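Local coordinates for protein biliverdin reductase (Synechocystis sp., PDB 5B3T) that probably reduces biliverdin to bilirubin with NAD(P)H, as a Rossmann-fold oxidoreductase of the Gfo/Idh/MocA family acting on a linear tetrapyrrole, at residues L195-W209 with A219-L232. Numbering follows the deposited sequence.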
ATOM      1  N   LEU A 195     -18.237   5.205  -5.156  1.00 24.77           N
ATOM      2  CA  LEU A 195     -19.196   6.035  -4.488  1.00 24.03           C
ATOM      3  C   LEU A 195     -18.916   7.522  -4.508  1.00 23.30           C
ATOM      4  O   LEU A 195     -19.793   8.297  -4.631  1.00 22.71           O
ATOM      5  CB  LEU A 195     -19.297   5.596  -3.040  1.00 25.21           C
ATOM      6  CG  LEU A 195     -19.826   4.190  -2.737  1.00 28.48           C
ATOM      7  CD1 LEU A 195     -19.185   3.524  -1.540  1.00 27.86           C
ATOM      8  CD2 LEU A 195     -21.335   4.308  -2.563  1.00 31.02           C
ATOM      9  N   PHE A 196     -17.666   7.906  -4.365  1.00 21.41           N
ATOM     10  CA  PHE A 196     -17.308   9.316  -4.298  1.00 20.24           C
ATOM     11  C   PHE A 196     -17.104   9.947  -5.666  1.00 20.21           C
ATOM     12  O   PHE A 196     -17.040  11.180  -5.763  1.00 20.18           O
ATOM     13  CB  PHE A 196     -16.027   9.498  -3.475  1.00 19.93           C
ATOM     14  CG  PHE A 196     -16.143   9.024  -2.049  1.00 20.13           C
ATOM     15  CD1 PHE A 196     -17.385   8.829  -1.466  1.00 19.60           C
ATOM     16  CD2 PHE A 196     -15.009   8.771  -1.295  1.00 17.91           C
ATOM     17  CE1 PHE A 196     -17.497   8.394  -0.160  1.00 19.30           C
ATOM     18  CE2 PHE A 196     -15.114   8.339   0.016  1.00 18.78           C
ATOM     19  CZ  PHE A 196     -16.361   8.149   0.584  1.00 18.21           C
ATOM     20  N   GLY A 197     -17.011   9.143  -6.721  1.00 22.50           N
ATOM     21  CA  GLY A 197     -16.578   9.649  -8.005  1.00 20.23           C
ATOM     22  C   GLY A 197     -15.075   9.857  -8.000  1.00 21.34           C
ATOM     23  O   GLY A 197     -14.362   9.440  -7.085  1.00 21.24           O
ATOM     24  N   THR A 198     -14.590  10.523  -9.040  1.00 19.26           N
ATOM     25  CA  THR A 198     -13.165  10.786  -9.142  1.00 20.38           C
ATOM     26  C   THR A 198     -12.820  12.118  -8.477  1.00 22.36           C
ATOM     27  O   THR A 198     -13.683  12.963  -8.229  1.00 22.25           O
ATOM     28  CB  THR A 198     -12.719  10.780 -10.607  1.00 20.89           C
ATOM     29  OG1 THR A 198     -13.505  11.721 -11.346  1.00 19.36           O
ATOM     30  CG2 THR A 198     -12.892   9.395 -11.220  1.00 19.55           C
ATOM     31  N   VAL A 199     -11.536  12.286  -8.164  1.00 19.68           N
ATOM     32  CA  VAL A 199     -11.045  13.560  -7.652  1.00 21.98           C
ATOM     33  C   VAL A 199     -11.169  14.612  -8.746  1.00 24.18           C
ATOM     34  O   VAL A 199     -10.735  14.396  -9.883  1.00 23.00           O
ATOM     35  CB  VAL A 199      -9.591  13.424  -7.177  1.00 22.06           C
ATOM     36  CG1 VAL A 199      -9.035  14.783  -6.812  1.00 23.09           C
ATOM     37  CG2 VAL A 199      -9.487  12.468  -5.993  1.00 19.97           C
ATOM     38  N   GLN A 200     -11.731  15.768  -8.403  1.00 24.67           N
ATOM     39  CA  GLN A 200     -11.901  16.850  -9.372  1.00 27.94           C
ATOM     40  C   GLN A 200     -11.001  18.070  -9.132  1.00 27.66           C
ATOM     41  O   GLN A 200     -10.667  18.792 -10.071  1.00 29.28           O
ATOM     42  CB  GLN A 200     -13.367  17.290  -9.426  1.00 28.15           C
ATOM     43  CG  GLN A 200     -13.728  18.096 -10.663  1.00 33.89           C
ATOM     44  CD  GLN A 200     -13.718  17.259 -11.928  1.00 43.80           C
ATOM     45  OE1 GLN A 200     -14.742  17.111 -12.594  1.00 50.58           O
ATOM     46  NE2 GLN A 200     -12.560  16.706 -12.263  1.00 39.09           N
ATOM     47  N   GLN A 201     -10.595  18.301  -7.908  1.00 26.83           N
ATOM     48  CA  GLN A 201      -9.759  19.439  -7.576  1.00 28.47           C
ATOM     49  C   GLN A 201      -8.810  19.045  -6.451  1.00 26.96           C
ATOM     50  O   GLN A 201      -9.176  18.294  -5.624  1.00 23.39           O
ATOM     51  CB  GLN A 201     -10.629  20.637  -7.176  1.00 30.65           C
ATOM     52  CG  GLN A 201      -9.873  21.925  -6.965  1.00 34.26           C
ATOM     53  CD  GLN A 201     -10.706  23.158  -7.214  1.00 43.50           C
ATOM     54  OE1 GLN A 201     -11.316  23.289  -8.238  1.00 48.48           O
ATOM     55  NE2 GLN A 201     -10.759  24.046  -6.255  1.00 44.29           N
ATOM     56  N   VAL A 202      -7.618  19.591  -6.444  1.00 27.63           N
ATOM     57  CA  VAL A 202      -6.588  19.255  -5.467  1.00 27.33           C
ATOM     58  C   VAL A 202      -5.840  20.517  -5.067  1.00 27.75           C
ATOM     59  O   VAL A 202      -5.471  21.322  -5.924  1.00 29.33           O
ATOM     60  CB  VAL A 202      -5.590  18.210  -6.015  1.00 26.99           C
ATOM     61  CG1 VAL A 202      -4.525  17.892  -4.986  1.00 25.93           C
ATOM     62  CG2 VAL A 202      -6.297  16.951  -6.449  1.00 27.96           C
ATOM     63  N   ASP A 203      -5.618  20.685  -3.763  1.00 25.42           N
ATOM     64  CA  ASP A 203      -4.617  21.601  -3.227  1.00 26.30           C
ATOM     65  C   ASP A 203      -3.766  20.803  -2.254  1.00 26.03           C
ATOM     66  O   ASP A 203      -4.305  20.083  -1.409  1.00 24.20           O
ATOM     67  CB  ASP A 203      -5.244  22.811  -2.518  1.00 29.27           C
ATOM     68  CG  ASP A 203      -6.292  23.503  -3.363  1.00 37.80           C
ATOM     69  OD1 ASP A 203      -5.920  24.107  -4.388  1.00 36.32           O
ATOM     70  OD2 ASP A 203      -7.486  23.453  -2.992  1.00 44.35           O
ATOM     71  N   ALA A 204      -2.445  20.916  -2.375  1.00 23.00           N
ATOM     72  CA  ALA A 204      -1.550  20.125  -1.545  1.00 21.24           C
ATOM     73  C   ALA A 204      -0.316  20.941  -1.201  1.00 24.67           C
ATOM     74  O   ALA A 204       0.165  21.733  -2.017  1.00 24.21           O
ATOM     75  CB  ALA A 204      -1.145  18.821  -2.242  1.00 21.54           C
ATOM     76  N   GLN A 205       0.184  20.748   0.020  1.00 22.18           N
ATOM     77  CA  GLN A 205       1.420  21.357   0.485  1.00 24.62           C
ATOM     78  C   GLN A 205       2.270  20.293   1.162  1.00 24.34           C
ATOM     79  O   GLN A 205       1.751  19.354   1.773  1.00 22.54           O
ATOM     80  CB  GLN A 205       1.163  22.517   1.464  1.00 24.08           C
ATOM     81  CG  GLN A 205       0.329  23.662   0.898  1.00 26.41           C
ATOM     82  CD  GLN A 205      -1.159  23.358   0.894  1.00 29.20           C
ATOM     83  OE1 GLN A 205      -1.645  22.577   1.712  1.00 33.11           O
ATOM     84  NE2 GLN A 205      -1.888  23.969  -0.032  1.00 27.65           N
ATOM     85  N   CYS A 206       3.587  20.448   1.050  1.00 21.40           N
ATOM     86  CA  CYS A 206       4.530  19.501   1.632  1.00 21.65           C
ATOM     87  C   CYS A 206       5.679  20.278   2.256  1.00 23.66           C
ATOM     88  O   CYS A 206       6.356  21.045   1.566  1.00 24.90           O
ATOM     89  CB  CYS A 206       5.044  18.519   0.574  1.00 25.94           C
ATOM     90  SG  CYS A 206       5.764  17.003   1.240  1.00 35.97           S
ATOM     91  N   ARG A 207       5.893  20.080   3.553  1.00 20.60           N
ATOM     92  CA  ARG A 207       6.953  20.749   4.294  1.00 20.82           C
ATOM     93  C   ARG A 207       7.885  19.706   4.894  1.00 20.21           C
ATOM     94  O   ARG A 207       7.425  18.716   5.471  1.00 19.83           O
ATOM     95  CB  ARG A 207       6.375  21.643   5.398  1.00 20.97           C
ATOM     96  CG  ARG A 207       7.434  22.268   6.291  1.00 21.09           C
ATOM     97  CD  ARG A 207       6.849  23.245   7.298  1.00 21.13           C
ATOM     98  NE  ARG A 207       7.906  23.869   8.091  1.00 21.36           N
ATOM     99  CZ  ARG A 207       7.704  24.803   9.016  1.00 24.56           C
ATOM    100  NH1 ARG A 207       6.476  25.229   9.276  1.00 21.31           N
ATOM    101  NH2 ARG A 207       8.733  25.309   9.681  1.00 24.23           N
ATOM    102  N   PHE A 208       9.190  19.933   4.759  1.00 18.58           N
ATOM    103  CA  PHE A 208      10.201  19.047   5.313  1.00 18.72           C
ATOM    104  C   PHE A 208      11.080  19.790   6.311  1.00 20.28           C
ATOM    105  O   PHE A 208      11.335  20.991   6.171  1.00 20.70           O
ATOM    106  CB  PHE A 208      11.090  18.445   4.217  1.00 19.54           C
ATOM    107  CG  PHE A 208      10.387  17.452   3.337  1.00 19.97           C
ATOM    108  CD1 PHE A 208      10.267  16.129   3.728  1.00 18.57           C
ATOM    109  CD2 PHE A 208       9.863  17.835   2.113  1.00 20.90           C
ATOM    110  CE1 PHE A 208       9.627  15.203   2.919  1.00 20.21           C
ATOM    111  CE2 PHE A 208       9.222  16.915   1.297  1.00 21.45           C
ATOM    112  CZ  PHE A 208       9.104  15.597   1.701  1.00 18.53           C
ATOM    113  N   TRP A 209      11.532  19.058   7.327  1.00 19.31           N
ATOM    114  CA  TRP A 209      12.601  19.483   8.225  1.00 20.23           C
ATOM    115  C   TRP A 209      13.805  18.602   7.915  1.00 21.45           C
ATOM    116  O   TRP A 209      13.794  17.404   8.218  1.00 19.94           O
ATOM    117  CB  TRP A 209      12.197  19.343   9.693  1.00 19.71           C
ATOM    118  CG  TRP A 209      11.172  20.321  10.201  1.00 20.17           C
ATOM    119  CD1 TRP A 209      11.400  21.400  11.006  1.00 22.29           C
ATOM    120  CD2 TRP A 209       9.756  20.285   9.972  1.00 20.72           C
ATOM    121  NE1 TRP A 209      10.218  22.046  11.279  1.00 21.00           N
ATOM    122  CE2 TRP A 209       9.194  21.382  10.657  1.00 20.93           C
ATOM    123  CE3 TRP A 209       8.911  19.440   9.246  1.00 20.32           C
ATOM    124  CZ2 TRP A 209       7.826  21.653  10.639  1.00 21.47           C
ATOM    125  CZ3 TRP A 209       7.553  19.711   9.230  1.00 19.63           C
ATOM    126  CH2 TRP A 209       7.025  20.808   9.921  1.00 19.96           C
ATOM    127  N   ALA A 219      11.679  15.448   9.872  1.00 17.82           N
ATOM    128  CA  ALA A 219      10.237  15.549  10.012  1.00 18.57           C
ATOM    129  C   ALA A 219       9.657  15.957   8.669  1.00 18.58           C
ATOM    130  O   ALA A 219      10.327  16.607   7.861  1.00 17.00           O
ATOM    131  CB  ALA A 219       9.833  16.557  11.097  1.00 18.11           C
ATOM    132  N   CYS A 220       8.410  15.560   8.436  1.00 16.02           N
ATOM    133  CA  CYS A 220       7.672  16.004   7.266  1.00 16.99           C
ATOM    134  C   CYS A 220       6.216  16.209   7.651  1.00 16.42           C
ATOM    135  O   CYS A 220       5.679  15.512   8.516  1.00 16.10           O
ATOM    136  CB  CYS A 220       7.775  15.006   6.098  1.00 16.92           C
ATOM    137  SG  CYS A 220       6.901  13.442   6.337  1.00 19.22           S
ATOM    138  N   LEU A 221       5.592  17.192   7.012  1.00 16.37           N
ATOM    139  CA  LEU A 221       4.159  17.427   7.140  1.00 15.96           C
ATOM    140  C   LEU A 221       3.608  17.660   5.745  1.00 18.48           C
ATOM    141  O   LEU A 221       3.964  18.647   5.093  1.00 18.19           O
ATOM    142  CB  LEU A 221       3.854  18.622   8.047  1.00 15.97           C
ATOM    143  CG  LEU A 221       2.377  19.021   8.097  1.00 17.50           C
ATOM    144  CD1 LEU A 221       1.516  17.861   8.587  1.00 15.31           C
ATOM    145  CD2 LEU A 221       2.174  20.251   8.968  1.00 17.72           C
ATOM    146  N   ALA A 222       2.760  16.748   5.282  1.00 16.54           N
ATOM    147  CA  ALA A 222       2.175  16.833   3.953  1.00 18.95           C
ATOM    148  C   ALA A 222       0.662  16.851   4.085  1.00 17.94           C
ATOM    149  O   ALA A 222       0.083  16.002   4.769  1.00 16.56           O
ATOM    150  CB  ALA A 222       2.627  15.668   3.072  1.00 17.00           C
ATOM    151  N   THR A 223       0.028  17.825   3.436  1.00 17.32           N
ATOM    152  CA  THR A 223      -1.409  18.032   3.529  1.00 19.55           C
ATOM    153  C   THR A 223      -1.988  18.106   2.127  1.00 20.63           C
ATOM    154  O   THR A 223      -1.448  18.809   1.269  1.00 20.65           O
ATOM    155  CB  THR A 223      -1.733  19.317   4.299  1.00 20.21           C
ATOM    156  OG1 THR A 223      -1.052  20.420   3.690  1.00 21.56           O
ATOM    157  CG2 THR A 223      -1.288  19.199   5.746  1.00 17.67           C
ATOM    158  N   ALA A 224      -3.079  17.381   1.896  1.00 17.64           N
ATOM    159  CA  ALA A 224      -3.782  17.412   0.622  1.00 18.51           C
ATOM    160  C   ALA A 224      -5.263  17.627   0.885  1.00 20.04           C
ATOM    161  O   ALA A 224      -5.862  16.916   1.699  1.00 17.54           O
ATOM    162  CB  ALA A 224      -3.562  16.121  -0.174  1.00 16.57           C
ATOM    163  N   TYR A 225      -5.846  18.609   0.204  1.00 18.65           N
ATOM    164  CA  TYR A 225      -7.261  18.928   0.334  1.00 19.74           C
ATOM    165  C   TYR A 225      -7.932  18.662  -1.006  1.00 20.79           C
ATOM    166  O   TYR A 225      -7.606  19.307  -2.010  1.00 20.39           O
ATOM    167  CB  TYR A 225      -7.446  20.376   0.793  1.00 20.92           C
ATOM    168  CG  TYR A 225      -6.686  20.660   2.071  1.00 21.17           C
ATOM    169  CD1 TYR A 225      -7.097  20.114   3.281  1.00 20.82           C
ATOM    170  CD2 TYR A 225      -5.544  21.449   2.064  1.00 23.53           C
ATOM    171  CE1 TYR A 225      -6.399  20.357   4.450  1.00 21.09           C
ATOM    172  CE2 TYR A 225      -4.840  21.700   3.231  1.00 23.39           C
ATOM    173  CZ  TYR A 225      -5.273  21.151   4.420  1.00 22.08           C
ATOM    174  OH  TYR A 225      -4.579  21.395   5.583  1.00 21.78           O
ATOM    175  N   LEU A 226      -8.851  17.700  -1.021  1.00 19.15           N
ATOM    176  CA  LEU A 226      -9.390  17.135  -2.248  1.00 20.06           C
ATOM    177  C   LEU A 226     -10.869  17.459  -2.382  1.00 21.12           C
ATOM    178  O   LEU A 226     -11.613  17.443  -1.396  1.00 20.48           O
ATOM    179  CB  LEU A 226      -9.208  15.615  -2.281  1.00 17.57           C
ATOM    180  CG  LEU A 226      -7.821  15.036  -2.000  1.00 20.24           C
ATOM    181  CD1 LEU A 226      -7.880  13.518  -2.005  1.00 19.39           C
ATOM    182  CD2 LEU A 226      -6.806  15.531  -3.013  1.00 22.14           C
ATOM    183  N   GLN A 227     -11.290  17.737  -3.611  1.00 21.52           N
ATOM    184  CA  GLN A 227     -12.700  17.870  -3.946  1.00 21.94           C
ATOM    185  C   GLN A 227     -13.058  16.794  -4.958  1.00 23.02           C
ATOM    186  O   GLN A 227     -12.446  16.713  -6.030  1.00 23.25           O
ATOM    187  CB  GLN A 227     -13.017  19.267  -4.482  1.00 25.41           C
ATOM    188  CG  GLN A 227     -12.752  20.360  -3.464  1.00 28.65           C
ATOM    189  CD  GLN A 227     -13.163  21.732  -3.948  1.00 35.97           C
ATOM    190  OE1 GLN A 227     -12.424  22.703  -3.791  1.00 37.21           O
ATOM    191  NE2 GLN A 227     -14.348  21.822  -4.536  1.00 34.34           N
ATOM    192  N   PHE A 228     -14.033  15.965  -4.609  1.00 19.58           N
ATOM    193  CA  PHE A 228     -14.493  14.886  -5.468  1.00 20.60           C
ATOM    194  C   PHE A 228     -15.671  15.345  -6.313  1.00 24.65           C
ATOM    195  O   PHE A 228     -16.296  16.376  -6.053  1.00 23.44           O
ATOM    196  CB  PHE A 228     -14.892  13.661  -4.647  1.00 19.06           C
ATOM    197  CG  PHE A 228     -13.735  12.957  -4.007  1.00 20.48           C
ATOM    198  CD1 PHE A 228     -13.087  13.518  -2.918  1.00 18.75           C
ATOM    199  CD2 PHE A 228     -13.302  11.731  -4.483  1.00 19.92           C
ATOM    200  CE1 PHE A 228     -12.023  12.874  -2.318  1.00 17.64           C
ATOM    201  CE2 PHE A 228     -12.236  11.078  -3.885  1.00 18.35           C
ATOM    202  CZ  PHE A 228     -11.597  11.653  -2.800  1.00 18.03           C
ATOM    203  N   ASN A 229     -15.975  14.545  -7.332  1.00 25.03           N
ATOM    204  CA  ASN A 229     -16.963  14.961  -8.316  1.00 25.68           C
ATOM    205  C   ASN A 229     -18.374  14.929  -7.763  1.00 24.58           C
ATOM    206  O   ASN A 229     -19.209  15.752  -8.154  1.00 27.20           O
ATOM    207  CB  ASN A 229     -16.864  14.083  -9.555  1.00 26.64           C
ATOM    208  CG  ASN A 229     -15.968  14.680 -10.589  1.00 34.27           C
ATOM    209  OD1 ASN A 229     -16.131  15.844 -10.932  1.00 35.58           O
ATOM    210  ND2 ASN A 229     -15.005  13.907 -11.079  1.00 30.14           N
ATOM    211  N   ASN A 230     -18.664  13.992  -6.868  1.00 24.32           N
ATOM    212  CA  ASN A 230     -19.979  13.906  -6.261  1.00 23.17           C
ATOM    213  C   ASN A 230     -20.104  14.779  -5.014  1.00 22.60           C
ATOM    214  O   ASN A 230     -21.052  14.607  -4.241  1.00 22.68           O
ATOM    215  CB  ASN A 230     -20.310  12.447  -5.952  1.00 22.88           C
ATOM    216  CG  ASN A 230     -20.199  11.560  -7.177  1.00 25.41           C
ATOM    217  OD1 ASN A 230     -20.082  12.048  -8.302  1.00 25.85           O
ATOM    218  ND2 ASN A 230     -20.230  10.251  -6.965  1.00 23.32           N
ATOM    219  N   GLY A 231     -19.167  15.708  -4.808  1.00 20.90           N
ATOM    220  CA  GLY A 231     -19.292  16.756  -3.816  1.00 20.68           C
ATOM    221  C   GLY A 231     -18.397  16.611  -2.601  1.00 19.68           C
ATOM    222  O   GLY A 231     -18.260  17.576  -1.837  1.00 18.16           O
ATOM    223  N   LEU A 232     -17.787  15.445  -2.396  1.00 19.15           N
ATOM    224  CA  LEU A 232     -17.030  15.206  -1.173  1.00 19.63           C
ATOM    225  C   LEU A 232     -15.815  16.120  -1.086  1.00 18.63           C
ATOM    226  O   LEU A 232     -15.054  16.260  -2.048  1.00 19.61           O
ATOM    227  CB  LEU A 232     -16.585  13.746  -1.100  1.00 18.51           C
ATOM    228  CG  LEU A 232     -15.611  13.403   0.032  1.00 18.97           C
ATOM    229  CD1 LEU A 232     -16.235  13.650   1.399  1.00 16.80           C
ATOM    230  CD2 LEU A 232     -15.136  11.968  -0.088  1.00 18.50           C
TER
HETATM  231  O   HOH W   1     -18.125  12.806  -3.677  1.00 19.97           O
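Y225 and D203, T223 and Q205, and L221 and R207 exchange paired backbone hydrogen bonds along the antiparallel beta hairpin of strands 199-210 and 217-228, at one margin of the mixed sheet of the C-terminal alpha/beta domain. Near the start of strand 199-210 a classic beta bulge shifts the register by one: Q200 N (2.7 Å) and Q201 N (3.1 Å) both donate to Q227 O, while Q227 N returns a bond to Q201 O. On the sheet face bearing V202, A204, C206 and F208, small or apolar partners meet. L226 CD2 reaches both methyls of V202, 3.8 Å from CG1 and from CG2, and A224, A222 and C220 continue the row; helix 309-325 covers V202, A204 and C206. The other face is more polar. There T223 OG1 donates to Q205 OE1 (3.0 Å) in the carbonyl plane, a reach made possible by the bend of the glutamine chain at chi2 (80°). Farther along, the edge of the W209 indole meets A219 O and L221 N, and R207 NE lies over one of its faces.

Beyond the bulge V199 still pairs with F228, and N229 N donates to T198 O; beside them F196, F228, V199 and L232 pack together. The edge of F196 points at the face of F228 in a T-shaped pair, planes at 76°, and V199 CG2 and L232 CD2 sit over opposite faces of F228. A type I turn, F228 to G231, carries N230 back to the helix end, where its ND2 donates to L195 O. Closing the group, L232 CD2 also lies over the F196 ring, 3.6 Å from its centroid.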